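Local coordinates for ribonucleoside-diphosphate reductase small chain 2 (Saccharomyces cerevisiae, PDB 1JK0), which forms part of ribonucleotide reductase, which makes deoxyribonucleotides for DNA synthesis, and is required for folding of its partner small subunit and assembly with the large subunits, at residues B[102-107]-B[180-185]; B[115-120]-B[224-229]. One frame throughout, in Å; residues are numbered along the deposited sequence.

Contact 1: residues B[102-107]-B[180-185]; sequences ENFSAQ and VAFAAK
Different first torsions bring Phe-104 and Phe-182 together: Phe-104 sets CG beside its backbone N and anti to the carbonyl carbon (chi1 -79°), whereas Phe-182 sets CG anti to the backbone N (chi1 -166°). Both CB atoms point at the partner helix, and the side chains run antiparallel, overlapping until the rings lie face to face. Their planes are inclined by 19° and the centroids are 4.2 Å apart, a face-to-face stack with a modest tilt. Overlap is uneven. CD1 of Phe-182 sits above the middle of the Phe-104 ring, 3.9 Å from its plane, while CE1 of Phe-104 comes over the Phe-182 ring nearer its rim. The outer end of Phe-104 reaches back to the root of its partner, with CZ of Phe-104 3.5 Å from CB of Phe-182. Single residues therefore bridge the short helix 101-107 and helix 175-188 of this all-helical, ferritin-clan fold, where the CA atoms of Phe-104 and Phe-182 are still 9.1 Å apart. Helix 111-138 flanks the pair, its Gln-120 touching Phe-182, and helix 207-232 also borders it. At the end of the short helix, Gln-107 OE1 is hydrogen-bonded to Arg-178 NH2, a polar tie to the same partner helix. Between the two segments themselves no hydrogen bond or salt bridge forms, so their meeting in the buried interior rests on dispersion and on the burial of two apolar rings.

Contact 2: residues B[115-120]-B[224-229]; sequences SFYGFQ and TDFSCL
Phe-116, Tyr-117 and Phe-226 form an aromatic cluster between helix 111-138 and helix 207-232, two long helices of the ferritin-like bundle. Phe-226 is the shared member and uses two different parts of its ring. One face lies almost exactly parallel to Phe-116, with planes at 5° and centroids 3.9 Å apart, a close face-to-face stack. Its edge is turned to the face of Tyr-117 at 89°, a T-shaped pair whose centroids are 5.3 Å apart. The stem of Tyr-117 does not aim at the opposite helix; with CG anti to its carbonyl carbon (chi1 -82°), the ring swings round so that its outer end approaches Phe-226. Phe-116 and Phe-226, by contrast, both point across the interface, come from facing sides and overlap along their length, each ring reaching the other's CB. The result is a pair of CH-pi contacts: CB of Phe-116 is 4.3 Å from the Phe-226 centroid, and CB of Phe-226 is 4.0 Å from the Phe-116 centroid. Val-52 and Ile-45 of helix 43-54 pack on Phe-116 and Phe-226 respectively, and Leu-108 touches both Tyr-117 and Phe-226. Within helix 111-138, Gln-120 NE2 lies at the edge of the Phe-116 ring, in its plane. At the T-shaped pair, CE2 of Phe-226 stands over the Tyr-117 ring toward its rim, 3.7 Å from Tyr-117 CZ.

How the contacts relate
The centres of contacts 1 and 2 lie about 9 Å apart, and their segments alternate along the chain. Direct touches between them show four helices converging on one buried aromatic region. Tyr-117 joins the two groups: its OH is 3.7 Å from CB of Phe-104, and its CD2 packs against CA of Ser-105. A second junction places Phe-182 CD1 3.4 Å from Ser-227 OG, and a third brings CG2 of Thr-224 against the backbone O of Ala-183. Helices 101-107 and 111-138 are consecutive in the chain. Both contacts lie away from Tyr-131, the predicted active-site residue, although it belongs to the same helix 111-138 that carries Phe-116 and Tyr-117.

Contact 1: residues B[102-107]-B[180-185]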
loop_
_atom_site.group_PDB
_atom_site.type_symbol
_atom_site.label_atom_id
_atom_site.label_comp_id
_atom_site.label_asym_id
_atom_site.label_seq_id
_atom_site.Cartn_x
_atom_site.Cartn_y
_atom_site.Cartn_z
ATOM N N GLU B 102 1.245 6.046 9.387
ATOM C CA GLU B 102 1.764 4.681 9.382
ATOM C C GLU B 102 1.780 4.077 10.795
ATOM O O GLU B 102 1.491 2.895 10.985
ATOM C CB GLU B 102 3.190 4.658 8.832
ATOM C CG GLU B 102 3.339 4.681 7.324
ATOM C CD GLU B 102 3.035 6.026 6.721
ATOM O OE1 GLU B 102 3.228 7.052 7.412
ATOM O OE2 GLU B 102 2.625 6.059 5.541
ATOM N N ASN B 103 2.134 4.891 11.784
ATOM C CA ASN B 103 2.190 4.412 13.155
ATOM C C ASN B 103 0.817 4.082 13.670
ATOM O O ASN B 103 0.633 3.063 14.322
ATOM C CB ASN B 103 2.838 5.443 14.081
ATOM C CG ASN B 103 4.314 5.599 13.827
ATOM O OD1 ASN B 103 5.000 4.632 13.472
ATOM N ND2 ASN B 103 4.823 6.818 14.017
ATOM N N PHE B 104 -0.143 4.955 13.399
ATOM C CA PHE B 104 -1.500 4.702 13.839
ATOM C C PHE B 104 -2.010 3.426 13.184
ATOM O O PHE B 104 -2.639 2.579 13.827
ATOM C CB PHE B 104 -2.418 5.868 13.486
ATOM C CG PHE B 104 -2.295 7.039 14.424
ATOM C CD1 PHE B 104 -1.210 7.914 14.339
ATOM C CD2 PHE B 104 -3.250 7.252 15.408
ATOM C CE1 PHE B 104 -1.081 8.985 15.227
ATOM C CE2 PHE B 104 -3.133 8.310 16.293
ATOM C CZ PHE B 104 -2.045 9.184 16.206
ATOM N N SER B 105 -1.707 3.280 11.900
ATOM C CA SER B 105 -2.131 2.114 11.134
ATOM C C SER B 105 -1.505 0.827 11.667
ATOM O O SER B 105 -2.100 -0.245 11.581
ATOM C CB SER B 105 -1.760 2.312 9.658
ATOM O OG SER B 105 -2.231 1.246 8.862
ATOM N N ALA B 106 -0.299 0.947 12.211
ATOM C CA ALA B 106 0.420 -0.195 12.744
ATOM C C ALA B 106 -0.168 -0.643 14.082
ATOM O O ALA B 106 -0.023 -1.799 14.489
ATOM C CB ALA B 106 1.885 0.153 12.907
ATOM N N GLN B 107 -0.850 0.268 14.760
ATOM C CA GLN B 107 -1.438 -0.050 16.044
ATOM C C GLN B 107 -2.836 -0.641 15.922
ATOM O O GLN B 107 -3.262 -1.427 16.766
ATOM C CB GLN B 107 -1.476 1.207 16.890
ATOM C CG GLN B 107 -0.142 1.897 16.971
ATOM C CD GLN B 107 -0.110 2.942 18.045
ATOM O OE1 GLN B 107 -0.247 2.622 19.221
ATOM N NE2 GLN B 107 0.066 4.201 17.653
ATOM N N VAL B 180 -6.990 11.570 19.871
ATOM C CA VAL B 180 -7.543 12.922 19.972
ATOM C C VAL B 180 -6.588 13.959 19.352
ATOM O O VAL B 180 -7.016 14.856 18.625
ATOM C CB VAL B 180 -7.840 13.293 21.445
ATOM C CG1 VAL B 180 -8.465 14.674 21.513
ATOM C CG2 VAL B 180 -8.784 12.265 22.060
ATOM N N ALA B 181 -5.296 13.826 19.628
ATOM C CA ALA B 181 -4.307 14.743 19.066
ATOM C C ALA B 181 -4.322 14.643 17.547
ATOM O O ALA B 181 -4.361 15.655 16.841
ATOM C CB ALA B 181 -2.920 14.403 19.584
ATOM N N PHE B 182 -4.286 13.412 17.052
ATOM C CA PHE B 182 -4.287 13.162 15.620
ATOM C C PHE B 182 -5.443 13.903 14.939
ATOM O O PHE B 182 -5.256 14.526 13.895
ATOM C CB PHE B 182 -4.385 11.655 15.348
ATOM C CG PHE B 182 -4.066 11.275 13.934
ATOM C CD1 PHE B 182 -4.766 10.254 13.300
ATOM C CD2 PHE B 182 -3.052 11.933 13.229
ATOM C CE1 PHE B 182 -4.465 9.894 11.982
ATOM C CE2 PHE B 182 -2.743 11.579 11.913
ATOM C CZ PHE B 182 -3.450 10.558 11.289
ATOM N N ALA B 183 -6.630 13.846 15.542
ATOM C CA ALA B 183 -7.800 14.525 14.985
ATOM C C ALA B 183 -7.623 16.038 14.992
ATOM O O ALA B 183 -8.091 16.734 14.086
ATOM C CB ALA B 183 -9.051 14.152 15.762
ATOM N N ALA B 184 -6.971 16.542 16.039
ATOM C CA ALA B 184 -6.699 17.967 16.153
ATOM C C ALA B 184 -5.876 18.312 14.932
ATOM O O ALA B 184 -6.228 19.202 14.168
ATOM C CB ALA B 184 -5.897 18.253 17.419
ATOM N N LYS B 185 -4.788 17.568 14.750
ATOM C CA LYS B 185 -3.884 17.769 13.621
ATOM C C LYS B 185 -4.536 17.559 12.258
ATOM O O LYS B 185 -4.030 18.028 11.231
ATOM C CB LYS B 185 -2.681 16.826 13.696
ATOM C CG LYS B 185 -1.747 17.071 12.527
ATOM C CD LYS B 185 -0.736 15.984 12.292
ATOM C CE LYS B 185 -0.057 16.215 10.954
ATOM N NZ LYS B 185 -1.066 16.358 9.853
#

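Contact 2: residues B[115-120]-B[224-229]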
loop_
_atom_site.group_PDB
_atom_site.type_symbol
_atom_site.label_atom_id
_atom_site.label_comp_id
_atom_site.label_asym_id
_atom_site.label_seq_id
_atom_site.Cartn_x
_atom_site.Cartn_y
_atom_site.Cartn_z
ATOM N N SER B 115 -6.995 -0.802 5.834
ATOM C CA SER B 115 -7.412 -0.465 4.483
ATOM C C SER B 115 -7.740 1.025 4.436
ATOM O O SER B 115 -7.362 1.732 3.491
ATOM C CB SER B 115 -8.635 -1.281 4.081
ATOM O OG SER B 115 -8.318 -2.660 4.119
ATOM N N PHE B 116 -8.430 1.510 5.465
ATOM C CA PHE B 116 -8.796 2.918 5.496
ATOM C C PHE B 116 -7.531 3.779 5.502
ATOM O O PHE B 116 -7.439 4.764 4.767
ATOM C CB PHE B 116 -9.665 3.240 6.725
ATOM C CG PHE B 116 -10.088 4.687 6.803
ATOM C CD1 PHE B 116 -9.166 5.684 7.100
ATOM C CD2 PHE B 116 -11.388 5.057 6.495
ATOM C CE1 PHE B 116 -9.535 7.027 7.081
ATOM C CE2 PHE B 116 -11.765 6.392 6.468
ATOM C CZ PHE B 116 -10.835 7.381 6.760
ATOM N N TYR B 117 -6.561 3.388 6.326
ATOM C CA TYR B 117 -5.303 4.118 6.442
ATOM C C TYR B 117 -4.474 4.105 5.169
ATOM O O TYR B 117 -3.921 5.137 4.774
ATOM C CB TYR B 117 -4.475 3.569 7.614
ATOM C CG TYR B 117 -4.906 4.149 8.944
ATOM C CD1 TYR B 117 -5.247 5.505 9.043
ATOM C CD2 TYR B 117 -4.969 3.365 10.092
ATOM C CE1 TYR B 117 -5.637 6.060 10.239
ATOM C CE2 TYR B 117 -5.360 3.923 11.311
ATOM C CZ TYR B 117 -5.691 5.272 11.378
ATOM O OH TYR B 117 -6.052 5.868 12.576
ATOM N N GLY B 118 -4.383 2.941 4.533
ATOM C CA GLY B 118 -3.630 2.840 3.301
ATOM C C GLY B 118 -4.220 3.767 2.249
ATOM O O GLY B 118 -3.505 4.280 1.372
ATOM N N PHE B 119 -5.528 3.993 2.344
ATOM C CA PHE B 119 -6.218 4.843 1.391
ATOM C C PHE B 119 -5.927 6.291 1.694
ATOM O O PHE B 119 -5.699 7.104 0.791
ATOM C CB PHE B 119 -7.717 4.630 1.471
ATOM C CG PHE B 119 -8.441 5.029 0.234
ATOM C CD1 PHE B 119 -8.434 4.199 -0.870
ATOM C CD2 PHE B 119 -9.100 6.238 0.158
ATOM C CE1 PHE B 119 -9.084 4.566 -2.045
ATOM C CE2 PHE B 119 -9.757 6.615 -1.019
ATOM C CZ PHE B 119 -9.743 5.774 -2.121
ATOM N N GLN B 120 -5.953 6.617 2.976
ATOM C CA GLN B 120 -5.688 7.974 3.401
ATOM C C GLN B 120 -4.301 8.432 2.965
ATOM O O GLN B 120 -4.191 9.458 2.309
ATOM C CB GLN B 120 -5.849 8.094 4.911
ATOM C CG GLN B 120 -5.546 9.452 5.442
ATOM C CD GLN B 120 -5.707 9.514 6.924
ATOM O OE1 GLN B 120 -5.239 10.446 7.568
ATOM N NE2 GLN B 120 -6.384 8.521 7.490
ATOM N N THR B 224 -10.609 12.881 9.853
ATOM C CA THR B 224 -10.674 13.301 11.257
ATOM C C THR B 224 -11.726 12.454 11.960
ATOM O O THR B 224 -11.490 11.934 13.051
ATOM C CB THR B 224 -11.029 14.811 11.416
ATOM O OG1 THR B 224 -10.047 15.620 10.756
ATOM C CG2 THR B 224 -11.034 15.201 12.898
ATOM N N ASP B 225 -12.881 12.307 11.320
ATOM C CA ASP B 225 -13.960 11.487 11.864
ATOM C C ASP B 225 -13.474 10.090 12.174
ATOM O O ASP B 225 -13.797 9.535 13.212
ATOM C CB ASP B 225 -15.109 11.349 10.876
ATOM C CG ASP B 225 -16.256 12.266 11.187
ATOM O OD1 ASP B 225 -16.479 12.534 12.391
ATOM O OD2 ASP B 225 -16.944 12.699 10.232
ATOM N N PHE B 226 -12.711 9.510 11.256
ATOM C CA PHE B 226 -12.232 8.156 11.457
ATOM C C PHE B 226 -11.589 8.014 12.822
ATOM O O PHE B 226 -11.728 6.974 13.467
ATOM C CB PHE B 226 -11.238 7.735 10.367
ATOM C CG PHE B 226 -10.887 6.281 10.418
ATOM C CD1 PHE B 226 -11.866 5.311 10.218
ATOM C CD2 PHE B 226 -9.600 5.872 10.732
ATOM C CE1 PHE B 226 -11.573 3.957 10.338
ATOM C CE2 PHE B 226 -9.291 4.522 10.857
ATOM C CZ PHE B 226 -10.288 3.561 10.658
ATOM N N SER B 227 -10.892 9.049 13.278
ATOM C CA SER B 227 -10.261 8.957 14.586
ATOM C C SER B 227 -11.307 9.114 15.685
ATOM O O SER B 227 -11.139 8.602 16.788
ATOM C CB SER B 227 -9.145 9.991 14.716
ATOM O OG SER B 227 -8.106 9.709 13.781
ATOM N N CYS B 228 -12.400 9.807 15.384
ATOM C CA CYS B 228 -13.470 9.957 16.362
ATOM C C CYS B 228 -14.220 8.637 16.425
ATOM O O CYS B 228 -14.788 8.279 17.450
ATOM C CB CYS B 228 -14.416 11.083 15.963
ATOM S SG CYS B 228 -13.737 12.718 16.286
ATOM N N LEU B 229 -14.210 7.914 15.311
ATOM C CA LEU B 229 -14.859 6.619 15.234
ATOM C C LEU B 229 -14.047 5.577 15.997
ATOM O O LEU B 229 -14.612 4.737 16.692
ATOM C CB LEU B 229 -15.003 6.181 13.782
ATOM C CG LEU B 229 -15.396 4.715 13.621
ATOM C CD1 LEU B 229 -16.687 4.456 14.356
ATOM C CD2 LEU B 229 -15.529 4.385 12.151
#